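Local atomic coordinates of berberine bridge enzyme-like 28 (Arabidopsis thaliana, PDB entry 5D79), a protein that carries bound FAD, belongs to the oxygen-dependent FAD-linked oxidoreductases and takes part in the plant's adaptation to salt stress. Residues T83-K86 / A87-Q91; I214-R217 / Q218-G221; R513-P516 / T517-F520; D223-W226 / A227-G231. All blocks are in the same frame, centred on the assembly; numbering follows the deposited sequence. Where two conformers were deposited one is given.

Interaction 1: residues T83-K86 / A87-Q91; sequences TPVK and ASDVQ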
loop_
_atom_site.group_PDB
_atom_site.type_symbol
_atom_site.label_atom_id
_atom_site.label_comp_id
_atom_site.label_asym_id
_atom_site.label_seq_id
_atom_site.Cartn_x
_atom_site.Cartn_y
_atom_site.Cartn_z
ATOM N N THR A 83 5.241 15.109 16.566
ATOM C CA THR A 83 5.791 13.754 16.600
ATOM C C THR A 83 5.571 13.155 17.989
ATOM O O THR A 83 6.472 13.180 18.828
ATOM C CB THR A 83 7.324 13.706 16.232
ATOM O OG1 THR A 83 8.118 14.367 17.234
ATOM C CG2 THR A 83 7.584 14.349 14.879
ATOM N N PRO A 84 4.366 12.609 18.233
ATOM C CA PRO A 84 3.994 12.046 19.538
ATOM C C PRO A 84 4.949 10.943 20.004
ATOM O O PRO A 84 5.530 10.254 19.167
ATOM C CB PRO A 84 2.592 11.480 19.285
ATOM C CG PRO A 84 2.539 11.257 17.787
ATOM C CD PRO A 84 3.324 12.376 17.216
ATOM N N VAL A 85 5.110 10.784 21.316
ATOM C CA VAL A 85 5.966 9.730 21.858
ATOM C C VAL A 85 5.190 8.783 22.774
ATOM O O VAL A 85 5.668 7.696 23.106
ATOM C CB VAL A 85 7.168 10.312 22.629
ATOM C CG1 VAL A 85 8.060 11.127 21.689
ATOM C CG2 VAL A 85 6.699 11.147 23.816
ATOM N N LYS A 86 3.994 9.192 23.179
ATOM C CA LYS A 86 3.116 8.327 23.953
ATOM C C LYS A 86 1.703 8.509 23.433
ATOM O O LYS A 86 1.407 9.509 22.786
ATOM C CB LYS A 86 3.203 8.638 25.452
ATOM C CG LYS A 86 3.011 10.095 25.798
ATOM C CD LYS A 86 3.436 10.400 27.224
ATOM C CE LYS A 86 3.326 11.894 27.541
ATOM N NZ LYS A 86 4.287 12.747 26.770
ATOM N N ALA A 87 0.839 7.535 23.698
ATOM C CA ALA A 87 -0.534 7.583 23.204
ATOM C C ALA A 87 -1.238 8.869 23.608
ATOM O O ALA A 87 -1.959 9.457 22.806
ATOM C CB ALA A 87 -1.319 6.389 23.702
ATOM N N SER A 88 -1.009 9.307 24.845
ATOM C CA SER A 88 -1.700 10.469 25.401
ATOM C C SER A 88 -1.508 11.721 24.547
ATOM O O SER A 88 -2.395 12.574 24.483
ATOM C CB SER A 88 -1.224 10.743 26.831
ATOM O OG SER A 88 0.066 11.346 26.842
ATOM N N ASP A 89 -0.344 11.820 23.904
ATOM C CA ASP A 89 -0.039 12.934 23.007
ATOM C C ASP A 89 -1.011 13.002 21.843
ATOM O O ASP A 89 -1.476 14.087 21.480
ATOM C CB ASP A 89 1.377 12.821 22.456
ATOM C CG ASP A 89 2.425 12.930 23.526
ATOM O OD1 ASP A 89 2.046 12.965 24.720
ATOM O OD2 ASP A 89 3.626 12.971 23.172
ATOM N N VAL A 90 -1.285 11.838 21.248
ATOM C CA VAL A 90 -2.189 11.737 20.108
ATOM C C VAL A 90 -3.561 12.226 20.505
ATOM O O VAL A 90 -4.174 13.017 19.792
ATOM C CB VAL A 90 -2.306 10.294 19.580
ATOM C CG1 VAL A 90 -3.393 10.209 18.523
ATOM C CG2 VAL A 90 -0.976 9.832 19.021
ATOM N N GLN A 91 -4.020 11.746 21.656
ATOM C CA GLN A 91 -5.303 12.137 22.219
ATOM C C GLN A 91 -5.423 13.644 22.307
ATOM O O GLN A 91 -6.422 14.230 21.891
ATOM C CB GLN A 91 -5.479 11.529 23.606
ATOM C CG GLN A 91 -5.354 10.027 23.645
ATOM C CD GLN A 91 -5.613 9.479 25.028
ATOM O OE1 GLN A 91 -4.678 9.215 25.787
ATOM N NE2 GLN A 91 -6.892 9.302 25.368
#
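Lys86 and Asp89 meet through different first torsions: CG of Lys86 stands between its backbone N and carbonyl carbon (chi1 52°), while CG of Asp89 lies beside its backbone N (chi1 -64°). The lysine chain crosses the aspartate at about a right angle and bends at its last torsion, closing a salt bridge of 3.0 Å from Lys86 NZ to the syn lone pair of Asp89 OD1. Lys86 NZ also donates to Thr43 O. The second carboxylate oxygen, Asp89 OD2, accepts a nearly straight hydrogen bond of 3.2 Å from Val85 N, arriving from above the carboxylate plane, and Asp89 N donates to Lys86 O at 3.1 Å. A weak bond from Ser88 OG also reaches Asp89 OD1. With an alanine at Asp89, Val85 N and the Lys86 ammonium would lose their carboxylate partner, and the turn into the helix would probably be less firmly fixed. Pro84 CB also packs on Asp89 CB at 3.7 Å and on Val90 CG2 at 3.9 Å. Thus the bend joins strand 80-82 to helix 87-100 in the FAD-binding domain, with Pro84 against Ile128 of strand 125-129, Val90 against strand 238-248 and Ala87 against Ile214 of strand 214-215.

Interaction 2: residues I214-R217 / Q218-G221; sequences ILDR and QAMG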
loop_
_atom_site.group_PDB
_atom_site.type_symbol
_atom_site.label_atom_id
_atom_site.label_comp_id
_atom_site.label_asym_id
_atom_site.label_seq_id
_atom_site.Cartn_x
_atom_site.Cartn_y
_atom_site.Cartn_z
ATOM N N ILE A 214 -8.994 6.086 23.532
ATOM C CA ILE A 214 -8.206 4.978 23.013
ATOM C C ILE A 214 -8.984 3.675 23.090
ATOM O O ILE A 214 -9.319 3.207 24.178
ATOM C CB ILE A 214 -6.910 4.816 23.784
ATOM C CG1 ILE A 214 -6.109 6.110 23.715
ATOM C CG2 ILE A 214 -6.125 3.637 23.240
ATOM C CD1 ILE A 214 -5.082 6.197 24.789
ATOM N N LEU A 215 -9.260 3.084 21.934
ATOM C CA LEU A 215 -10.147 1.931 21.862
ATOM C C LEU A 215 -9.447 0.684 21.323
ATOM O O LEU A 215 -8.807 0.731 20.271
ATOM C CB LEU A 215 -11.351 2.276 20.982
ATOM C CG LEU A 215 -12.195 3.473 21.425
ATOM C CD1 LEU A 215 -12.907 4.103 20.249
ATOM C CD2 LEU A 215 -13.198 3.035 22.477
ATOM N N ASP A 216 -9.558 -0.429 22.044
ATOM C CA ASP A 216 -9.085 -1.698 21.503
ATOM C C ASP A 216 -10.262 -2.389 20.798
ATOM O O ASP A 216 -11.373 -1.843 20.764
ATOM C CB ASP A 216 -8.440 -2.582 22.589
ATOM C CG ASP A 216 -9.423 -3.055 23.652
ATOM O OD1 ASP A 216 -10.559 -2.545 23.696
ATOM O OD2 ASP A 216 -9.047 -3.934 24.463
ATOM N N ARG A 217 -10.020 -3.551 20.199
ATOM C CA ARG A 217 -11.036 -4.203 19.371
ATOM C C ARG A 217 -12.332 -4.394 20.160
ATOM O O ARG A 217 -13.437 -4.176 19.654
ATOM C CB ARG A 217 -10.520 -5.547 18.844
ATOM C CG ARG A 217 -11.577 -6.348 18.139
ATOM C CD ARG A 217 -11.080 -7.684 17.654
ATOM N NE ARG A 217 -12.079 -8.261 16.766
ATOM C CZ ARG A 217 -11.891 -9.346 16.032
ATOM N NH1 ARG A 217 -10.737 -9.988 16.072
ATOM N NH2 ARG A 217 -12.857 -9.784 15.249
ATOM N N GLN A 218 -12.165 -4.782 21.416
ATOM C CA GLN A 218 -13.260 -4.972 22.341
ATOM C C GLN A 218 -14.027 -3.669 22.563
ATOM O O GLN A 218 -15.260 -3.658 22.547
ATOM C CB GLN A 218 -12.713 -5.510 23.662
ATOM C CG GLN A 218 -13.739 -5.902 24.711
ATOM C CD GLN A 218 -13.069 -6.374 26.002
ATOM O OE1 GLN A 218 -11.918 -6.010 26.291
ATOM N NE2 GLN A 218 -13.780 -7.193 26.779
ATOM N N ALA A 219 -13.299 -2.567 22.741
ATOM C CA ALA A 219 -13.924 -1.288 23.089
ATOM C C ALA A 219 -14.493 -0.567 21.879
ATOM O O ALA A 219 -15.480 0.155 22.003
ATOM C CB ALA A 219 -12.932 -0.385 23.809
ATOM N N MET A 220 -13.883 -0.763 20.713
ATOM C CA MET A 220 -14.292 -0.041 19.515
ATOM C C MET A 220 -15.496 -0.673 18.820
ATOM O O MET A 220 -16.251 0.024 18.152
ATOM C CB MET A 220 -13.131 0.054 18.531
ATOM C CG MET A 220 -12.914 -1.203 17.711
ATOM S SD MET A 220 -11.547 -1.019 16.581
ATOM C CE MET A 220 -10.168 -0.995 17.724
ATOM N N GLY A 221 -15.682 -1.980 18.977
ATOM C CA GLY A 221 -16.778 -2.662 18.308
ATOM C C GLY A 221 -16.378 -3.292 16.985
ATOM O O GLY A 221 -15.377 -2.899 16.389
HETATM O O HOH W 1 -9.910 -6.486 22.349
#
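An N-cap at the junction of strand 214-215 and the short helix 217-220 organises this turn of the PCMH-type FAD-binding domain, with Asp216 as the capping residue and Ala219 N as its partner. Asp216 OD1 accepts from Ala219 N at 2.9 Å, met on the anti side and 32° out of the carboxylate plane; a chi1 of 66° folds the carboxylate back over the start of the helix. Its backbone oxygen opens the helical bonding: Met220 N reaches Asp216 O at 2.7 Å. Gly221 N then donates to Arg217 O at 3.2 Å, and Gly221, with positive phi, is the first residue to leave helical angles. Apolar contacts accompany the cap: Leu215 CD2 touches Ala219 CB at 3.7 Å and Leu215 CB meets Met220 CB at 3.8 Å. Arg217 runs extended from CG to NE, its guanidinium engaged by Glu222 in a salt bridge, while Arg217 N donates to Asp204 OD1. Asp216 OD1 thus serves Ala219 N directly, while a water, weakly tied to Asp216 OD2, accepts from Gln218 N, and a negative carboxylate at this end would probably interact favourably with the helix dipole.

Interaction 3: residues R513-P516 / T517-F520; sequences RVDP and TDFF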
loop_
_atom_site.group_PDB
_atom_site.type_symbol
_atom_site.label_atom_id
_atom_site.label_comp_id
_atom_site.label_asym_id
_atom_site.label_seq_id
_atom_site.Cartn_x
_atom_site.Cartn_y
_atom_site.Cartn_z
ATOM N N ARG A 513 -21.345 6.407 12.502
ATOM C CA ARG A 513 -21.414 6.153 13.941
ATOM C C ARG A 513 -20.158 6.632 14.650
ATOM O O ARG A 513 -20.238 7.385 15.615
ATOM C CB ARG A 513 -21.633 4.664 14.236
ATOM C CG ARG A 513 -21.826 4.351 15.716
ATOM C CD ARG A 513 -22.000 2.860 15.963
ATOM N NE ARG A 513 -20.784 2.094 15.687
ATOM C CZ ARG A 513 -19.879 1.771 16.608
ATOM N NH1 ARG A 513 -20.055 2.155 17.877
ATOM N NH2 ARG A 513 -18.795 1.070 16.263
ATOM N N VAL A 514 -19.000 6.206 14.154
ATOM C CA VAL A 514 -17.735 6.384 14.869
ATOM C C VAL A 514 -17.168 7.806 14.739
ATOM O O VAL A 514 -16.406 8.255 15.602
ATOM C CB VAL A 514 -16.658 5.334 14.394
ATOM C CG1 VAL A 514 -17.259 3.946 14.335
ATOM C CG2 VAL A 514 -16.035 5.701 13.045
ATOM N N ASP A 515 -17.553 8.507 13.674
ATOM C CA ASP A 515 -17.039 9.844 13.381
ATOM C C ASP A 515 -18.139 10.744 12.824
ATOM O O ASP A 515 -18.087 11.132 11.659
ATOM C CB ASP A 515 -15.868 9.748 12.386
ATOM C CG ASP A 515 -15.171 11.080 12.161
ATOM O OD1 ASP A 515 -15.400 12.028 12.948
ATOM O OD2 ASP A 515 -14.382 11.176 11.200
ATOM N N PRO A 516 -19.143 11.081 13.659
ATOM C CA PRO A 516 -20.319 11.859 13.232
ATOM C C PRO A 516 -20.052 13.358 13.003
ATOM O O PRO A 516 -20.873 14.059 12.403
ATOM C CB PRO A 516 -21.297 11.657 14.390
ATOM C CG PRO A 516 -20.429 11.454 15.568
ATOM C CD PRO A 516 -19.225 10.705 15.083
ATOM N N THR A 517 -18.916 13.843 13.484
ATOM C CA THR A 517 -18.523 15.214 13.215
ATOM C C THR A 517 -17.769 15.290 11.901
ATOM O O THR A 517 -17.529 16.383 11.386
ATOM C CB THR A 517 -17.654 15.789 14.343
ATOM O OG1 THR A 517 -16.649 14.836 14.711
ATOM C CG2 THR A 517 -18.515 16.075 15.540
ATOM N N ASP A 518 -17.417 14.123 11.362
ATOM C CA ASP A 518 -16.556 14.013 10.190
ATOM C C ASP A 518 -15.200 14.720 10.428
ATOM O O ASP A 518 -14.718 15.457 9.569
ATOM C CB ASP A 518 -17.268 14.583 8.958
ATOM C CG ASP A 518 -16.599 14.187 7.650
ATOM O OD1 ASP A 518 -15.800 13.229 7.650
ATOM O OD2 ASP A 518 -16.878 14.836 6.619
ATOM N N PHE A 519 -14.585 14.497 11.591
ATOM C CA PHE A 519 -13.292 15.119 11.867
ATOM C C PHE A 519 -12.214 14.552 10.957
ATOM O O PHE A 519 -11.416 15.294 10.381
ATOM C CB PHE A 519 -12.858 14.942 13.329
ATOM C CG PHE A 519 -11.470 15.513 13.625
ATOM C CD1 PHE A 519 -11.261 16.898 13.689
ATOM C CD2 PHE A 519 -10.379 14.673 13.832
ATOM C CE1 PHE A 519 -9.989 17.428 13.956
ATOM C CE2 PHE A 519 -9.104 15.201 14.098
ATOM C CZ PHE A 519 -8.914 16.578 14.160
ATOM N N PHE A 520 -12.182 13.232 10.836
ATOM C CA PHE A 520 -11.160 12.589 10.024
ATOM C C PHE A 520 -11.568 12.559 8.555
ATOM O O PHE A 520 -12.301 11.671 8.125
ATOM C CB PHE A 520 -10.883 11.187 10.558
ATOM C CG PHE A 520 -10.327 11.189 11.949
ATOM C CD1 PHE A 520 -8.986 11.448 12.169
ATOM C CD2 PHE A 520 -11.150 10.970 13.040
ATOM C CE1 PHE A 520 -8.473 11.465 13.444
ATOM C CE2 PHE A 520 -10.640 10.994 14.325
ATOM C CZ PHE A 520 -9.302 11.241 14.525
#
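Asp515 and Asp518 are the first and last residues of a type I beta turn that follows directly on the end of helix 504-514, their CA atoms 5.3 Å apart. Asp515 is the first residue to depart from helical angles, Pro516 and Thr517 occupy the two central positions, and Asp518 N closes the turn with a hydrogen bond of 3.1 Å to Asp515 O. The chain then leaves Asp518 with positive phi, which presents the next two amides to the Asp515 side chain. With CG of Asp515 opposite the backbone N (chi1 -173°), the carboxylate reaches across to both: Asp515 OD1 takes Phe519 N at 2.9 Å and Asp515 OD2 takes Phe520 N at 3.0 Å. Each oxygen is approached on its syn side, within 20° of the carboxylate plane, so the two N-H groups grip the carboxylate as a pair and fix its rotation. Asp515 OD2 also lies at the edge of the Phe520 ring, near its plane, 3.7 Å from Phe520 CD2. The aromatic neighbours pack on each other, Phe519 CD2 sitting 3.5 Å above the centre of the Phe520 ring, and both rings rest on helix 87-100. Asp515 OD2 and Asp518 OD1, 4.3 Å apart, would probably repel each other if left alone. Lys511 bridges them, forming salt bridges to both and a hydrogen bond to Phe520 O, while Asp518 OD2 has a second cationic partner in Lys488. The buried Asp515 carboxylate is thus met by two amides and an ammonium group, an environment that would probably favour its ionised form.

Interaction 4: residues D223-W226 / A227-G231; sequences DYFW and AIRGG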
loop_
_atom_site.group_PDB
_atom_site.type_symbol
_atom_site.label_atom_id
_atom_site.label_comp_id
_atom_site.label_asym_id
_atom_site.label_seq_id
_atom_site.Cartn_x
_atom_site.Cartn_y
_atom_site.Cartn_z
ATOM N N ASP A 223 -17.818 -3.286 13.992
ATOM C CA ASP A 223 -17.957 -2.395 12.839
ATOM C C ASP A 223 -16.704 -1.523 12.694
ATOM O O ASP A 223 -16.149 -1.366 11.602
ATOM C CB ASP A 223 -19.211 -1.511 12.977
ATOM C CG ASP A 223 -20.395 -2.014 12.146
ATOM O OD1 ASP A 223 -20.195 -2.895 11.286
ATOM O OD2 ASP A 223 -21.526 -1.511 12.347
ATOM N N TYR A 224 -16.266 -0.948 13.807
ATOM C CA TYR A 224 -15.073 -0.124 13.804
ATOM C C TYR A 224 -13.866 -0.978 13.407
ATOM O O TYR A 224 -13.079 -0.591 12.532
ATOM C CB TYR A 224 -14.877 0.513 15.186
ATOM C CG TYR A 224 -14.180 1.868 15.213
ATOM C CD1 TYR A 224 -13.220 2.227 14.256
ATOM C CD2 TYR A 224 -14.478 2.786 16.216
ATOM C CE1 TYR A 224 -12.592 3.464 14.306
ATOM C CE2 TYR A 224 -13.860 4.013 16.275
ATOM C CZ TYR A 224 -12.918 4.353 15.327
ATOM O OH TYR A 224 -12.328 5.595 15.426
ATOM N N PHE A 225 -13.734 -2.142 14.049
ATOM C CA PHE A 225 -12.623 -3.065 13.795
ATOM C C PHE A 225 -12.565 -3.523 12.339
ATOM O O PHE A 225 -11.507 -3.829 11.790
ATOM C CB PHE A 225 -12.720 -4.288 14.712
ATOM C CG PHE A 225 -11.513 -5.184 14.643
ATOM C CD1 PHE A 225 -10.291 -4.758 15.145
ATOM C CD2 PHE A 225 -11.594 -6.441 14.064
ATOM C CE1 PHE A 225 -9.170 -5.570 15.066
ATOM C CE2 PHE A 225 -10.481 -7.255 13.985
ATOM C CZ PHE A 225 -9.267 -6.822 14.484
ATOM N N TRP A 226 -13.724 -3.568 11.710
ATOM C CA TRP A 226 -13.810 -3.988 10.327
ATOM C C TRP A 226 -13.306 -2.856 9.429
ATOM O O TRP A 226 -12.440 -3.063 8.574
ATOM C CB TRP A 226 -15.259 -4.396 10.017
ATOM C CG TRP A 226 -15.585 -4.725 8.600
ATOM C CD1 TRP A 226 -15.508 -5.948 8.001
ATOM C CD2 TRP A 226 -16.093 -3.822 7.611
ATOM N NE1 TRP A 226 -15.910 -5.857 6.692
ATOM C CE2 TRP A 226 -16.277 -4.560 6.429
ATOM C CE3 TRP A 226 -16.393 -2.458 7.605
ATOM C CZ2 TRP A 226 -16.755 -3.978 5.256
ATOM C CZ3 TRP A 226 -16.868 -1.886 6.446
ATOM C CH2 TRP A 226 -17.044 -2.639 5.290
ATOM N N ALA A 227 -13.814 -1.653 9.672
ATOM C CA ALA A 227 -13.543 -0.505 8.812
ATOM C C ALA A 227 -12.059 -0.160 8.734
ATOM O O ALA A 227 -11.565 0.214 7.671
ATOM C CB ALA A 227 -14.333 0.698 9.288
ATOM N N ILE A 228 -11.347 -0.289 9.850
ATOM C CA ILE A 228 -9.934 0.087 9.873
ATOM C C ILE A 228 -9.057 -0.928 9.142
ATOM O O ILE A 228 -7.909 -0.633 8.819
ATOM C CB ILE A 228 -9.400 0.274 11.327
ATOM C CG1 ILE A 228 -9.577 -1.001 12.154
ATOM C CG2 ILE A 228 -10.101 1.427 12.005
ATOM C CD1 ILE A 228 -8.977 -0.911 13.542
ATOM N N ARG A 229 -9.594 -2.116 8.865
ATOM C CA ARG A 229 -8.804 -3.157 8.211
ATOM C C ARG A 229 -9.040 -3.223 6.705
ATOM O O ARG A 229 -9.370 -4.291 6.170
ATOM C CB ARG A 229 -9.091 -4.522 8.835
ATOM C CG ARG A 229 -8.544 -4.683 10.249
ATOM C CD ARG A 229 -8.905 -6.056 10.799
ATOM N NE ARG A 229 -10.347 -6.174 11.025
ATOM C CZ ARG A 229 -11.064 -7.261 10.772
ATOM N NH1 ARG A 229 -10.483 -8.344 10.278
ATOM N NH2 ARG A 229 -12.364 -7.261 11.016
ATOM N N GLY A 230 -8.853 -2.086 6.031
ATOM C CA GLY A 230 -8.933 -2.007 4.584
ATOM C C GLY A 230 -9.630 -0.751 4.087
ATOM O O GLY A 230 -9.480 -0.366 2.927
ATOM N N GLY A 231 -10.382 -0.102 4.973
ATOM C CA GLY A 231 -11.246 1.007 4.594
ATOM C C GLY A 231 -10.535 2.333 4.409
ATOM O O GLY A 231 -11.155 3.346 4.070
#
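Arg229 folds back over Phe225 and is held there by a hydrogen bond and by packing on the ring. Arg229 NE donates to Phe225 O at 2.7 Å in a nearly straight bond, with the oxygen close to the guanidinium plane, although the donor stands above the carbonyl plane. The same NE lies over one face of the Phe225 ring, offset toward its rim, the ring and guanidinium planes being 23° apart; Arg229 CD adds a CH-pi contact, 4.0 Å from the ring centroid. A bend at chi3 (-68°) turns the guanidinium in this direction. Replacing Arg229 by a leucine would remove the NE donor and probably leave Phe225 O without this mate and the ring face without its flat cover. The pair sits at the C-terminal end of helix 222-227, in the PCMH-type FAD-binding domain, where Ile228 N still bonds to Tyr224 O at 3.2 Å but Arg229 N turns to Trp226 O at 3.0 Å. Ile228 CG2 meets the edge of the Tyr224 ring, 3.9 Å from Tyr224 CD1. Farther out, Tyr224 OH is hydrogen-bonded to Phe236 O, Trp226 NE1 to Tyr413 O, and Arg506 makes both a cation-pi contact with Trp226 and a salt bridge to Asp223.

How the interactions relate
Interactions 2 and 4 are the most closely joined, their centres 11 Å apart on consecutive short helices: Arg217 CZ lies 3.2 Å from Phe225 CE2, and Met220 SD is 4.0 Å from Ile228 CD1. Interaction 3, from the berberine and berberine-like domain, leans on both; Val514 CG1 packs on Tyr224 CD2 at 3.6 Å, and Arg513 NH2 makes a weak hydrogen bond to Met220 O. Interaction 1 touches interaction 2 alone, through Ala87 and Gln91 against Ile214. The cofactor is near: the side chains of Phe520 and Ile228 are each about 7 Å from FAD, Val90 about 8 Å and Met220 about 11 Å.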